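Side-chain contact in glyoxalase-related enzyme, AraC type (Clostridium phytofermentans, PDB 3BT3), which is of unknown function, but belongs to the vicinal oxygen chelate (VOC) superfamily and is probably related to glyoxalases and bleomycin resistance proteins: residues V36-E40 with E41-W45. Sequence-based numbering, arbitrary orientation.
Sequences VKWFE and EILGW
Ile-42 lies over one face of the Trp-38 indole: its CG1 sits 3.8 Å from the centroid of the five-membered ring, a CH-pi contact 26° off the normal. With CG1 beside the backbone N of Ile-42 (chi1 -52°), this branch is the one that comes over the indole one turn back. Phe-39 CD1 meets the indole edge in plane, while Trp-38 CZ3 comes over the centre of the phenyl face. Phe-39 in turn leans against Trp-45, with CD2 3.6 Å above the indole plane near its rim; the phenyl and the six-membered ring make an oblique pair, their planes at 52°. Leu-43 CD1 lies over the rim of the same face of Trp-45 and also touches Trp-38 CZ3 at 4.0 Å, thereby bridging all three aromatics.

On the outer side, Lys-37 and Glu-41 run alongside each other, but NZ and OE2 remain 6.5 Å apart. After Glu-41 the helix ends in the wide form of a Schellman motif: Trp-45 N reaches back six residues to Phe-39 O (2.9 Å), enclosing a weak bond from Gly-44 N to Glu-40 O. Gly-44, with positive phi, turns the chain out of the helix and brings the Trp-45 ring back beside Phe-39.

Tyr-18 OH of the second subunit hydrogen-bonds both Trp-45 NE1 and Leu-43 O, tying this turn into the dimer. Ile-42 and Leu-43 pack on helix 101-110, whereas Phe-39 and Trp-45 rest on strand 58-64. The turn joins helix 32-41 to strand 46-52 within a beta-alpha-beta-beta-beta module of the VOC type.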
loop_
_atom_site.group_PDB
_atom_site.type_symbol
_atom_site.label_atom_id
_atom_site.label_comp_id
_atom_site.label_asym_id
_atom_site.label_seq_id
_atom_site.Cartn_x
_atom_site.Cartn_y
_atom_site.Cartn_z
ATOM N N VAL A 36 9.127 -14.003 1.955
ATOM C CA VAL A 36 10.333 -13.246 1.650
ATOM C C VAL A 36 11.206 -13.966 0.616
ATOM O O VAL A 36 11.812 -13.322 -0.242
ATOM C CB VAL A 36 11.152 -13.003 2.938
ATOM C CG1 VAL A 36 12.567 -12.596 2.602
ATOM C CG2 VAL A 36 10.490 -11.930 3.769
ATOM N N LYS A 37 11.275 -15.292 0.699
ATOM C CA LYS A 37 12.087 -16.063 -0.237
ATOM C C LYS A 37 11.476 -15.967 -1.623
ATOM O O LYS A 37 12.184 -15.929 -2.630
ATOM C CB LYS A 37 12.175 -17.527 0.199
ATOM C CG LYS A 37 13.263 -17.784 1.223
ATOM C CD LYS A 37 13.184 -19.194 1.801
ATOM C CE LYS A 37 14.423 -19.543 2.642
ATOM N NZ LYS A 37 14.651 -18.609 3.793
ATOM N N TRP A 38 10.153 -15.898 -1.666
ATOM C CA TRP A 38 9.454 -15.801 -2.930
ATOM C C TRP A 38 9.765 -14.446 -3.573
ATOM O O TRP A 38 10.148 -14.380 -4.749
ATOM C CB TRP A 38 7.951 -15.958 -2.712
ATOM C CG TRP A 38 7.185 -15.938 -3.980
ATOM C CD1 TRP A 38 6.967 -16.989 -4.827
ATOM C CD2 TRP A 38 6.584 -14.798 -4.590
ATOM N NE1 TRP A 38 6.267 -16.571 -5.932
ATOM C CE2 TRP A 38 6.019 -15.227 -5.814
ATOM C CE3 TRP A 38 6.464 -13.452 -4.224
ATOM C CZ2 TRP A 38 5.351 -14.352 -6.681
ATOM C CZ3 TRP A 38 5.797 -12.581 -5.086
ATOM C CH2 TRP A 38 5.250 -13.039 -6.300
ATOM N N PHE A 39 9.616 -13.372 -2.801
ATOM C CA PHE A 39 9.893 -12.049 -3.325
ATOM C C PHE A 39 11.325 -11.967 -3.828
ATOM O O PHE A 39 11.620 -11.224 -4.764
ATOM C CB PHE A 39 9.672 -10.976 -2.255
ATOM C CG PHE A 39 8.282 -10.416 -2.235
ATOM C CD1 PHE A 39 7.292 -10.995 -1.450
ATOM C CD2 PHE A 39 7.962 -9.309 -3.009
ATOM C CE1 PHE A 39 6.011 -10.482 -1.440
ATOM C CE2 PHE A 39 6.679 -8.784 -3.007
ATOM C CZ PHE A 39 5.705 -9.366 -2.225
ATOM N N GLU A 40 12.218 -12.725 -3.199
ATOM C CA GLU A 40 13.626 -12.727 -3.590
ATOM C C GLU A 40 13.885 -13.582 -4.834
ATOM O O GLU A 40 14.483 -13.117 -5.809
ATOM C CB GLU A 40 14.512 -13.230 -2.432
ATOM C CG GLU A 40 14.766 -12.208 -1.317
ATOM C CD GLU A 40 15.500 -12.796 -0.095
ATOM O OE1 GLU A 40 15.913 -12.016 0.802
ATOM O OE2 GLU A 40 15.657 -14.035 -0.019
ATOM N N GLU A 41 13.420 -14.822 -4.804
ATOM C CA GLU A 41 13.651 -15.741 -5.909
ATOM C C GLU A 41 12.884 -15.483 -7.191
ATOM O O GLU A 41 13.400 -15.735 -8.274
ATOM C CB GLU A 41 13.380 -17.175 -5.458
ATOM C CG GLU A 41 14.308 -17.663 -4.365
ATOM C CD GLU A 41 13.905 -19.029 -3.840
ATOM O OE1 GLU A 41 13.707 -19.941 -4.673
ATOM O OE2 GLU A 41 13.786 -19.186 -2.602
ATOM N N ILE A 42 11.660 -14.985 -7.081
ATOM C CA ILE A 42 10.858 -14.757 -8.266
ATOM C C ILE A 42 10.861 -13.333 -8.800
ATOM O O ILE A 42 11.003 -13.126 -10.007
ATOM C CB ILE A 42 9.406 -15.183 -8.031
ATOM C CG1 ILE A 42 9.363 -16.615 -7.481
ATOM C CG2 ILE A 42 8.618 -15.059 -9.317
ATOM C CD1 ILE A 42 10.242 -17.606 -8.226
ATOM N N LEU A 43 10.706 -12.348 -7.925
ATOM C CA LEU A 43 10.682 -10.969 -8.382
ATOM C C LEU A 43 12.034 -10.275 -8.304
ATOM O O LEU A 43 12.194 -9.164 -8.808
ATOM C CB LEU A 43 9.655 -10.163 -7.587
ATOM C CG LEU A 43 8.183 -10.524 -7.789
ATOM C CD1 LEU A 43 7.319 -9.467 -7.103
ATOM C CD2 LEU A 43 7.854 -10.598 -9.285
ATOM N N GLY A 44 13.007 -10.922 -7.667
ATOM C CA GLY A 44 14.323 -10.319 -7.549
ATOM C C GLY A 44 14.388 -9.179 -6.544
ATOM O O GLY A 44 15.235 -8.295 -6.656
ATOM N N TRP A 45 13.492 -9.192 -5.565
ATOM C CA TRP A 45 13.468 -8.164 -4.529
ATOM C C TRP A 45 14.349 -8.567 -3.339
ATOM O O TRP A 45 14.961 -9.630 -3.336
ATOM C CB TRP A 45 12.036 -7.952 -4.038
ATOM C CG TRP A 45 11.148 -7.241 -4.998
ATOM C CD1 TRP A 45 11.195 -7.299 -6.365
ATOM C CD2 TRP A 45 10.024 -6.414 -4.670
ATOM N NE1 TRP A 45 10.168 -6.562 -6.902
ATOM C CE2 TRP A 45 9.433 -6.011 -5.885
ATOM C CE3 TRP A 45 9.458 -5.978 -3.463
ATOM C CZ2 TRP A 45 8.303 -5.194 -5.931
ATOM C CZ3 TRP A 45 8.335 -5.166 -3.508
ATOM C CH2 TRP A 45 7.768 -4.782 -4.736
#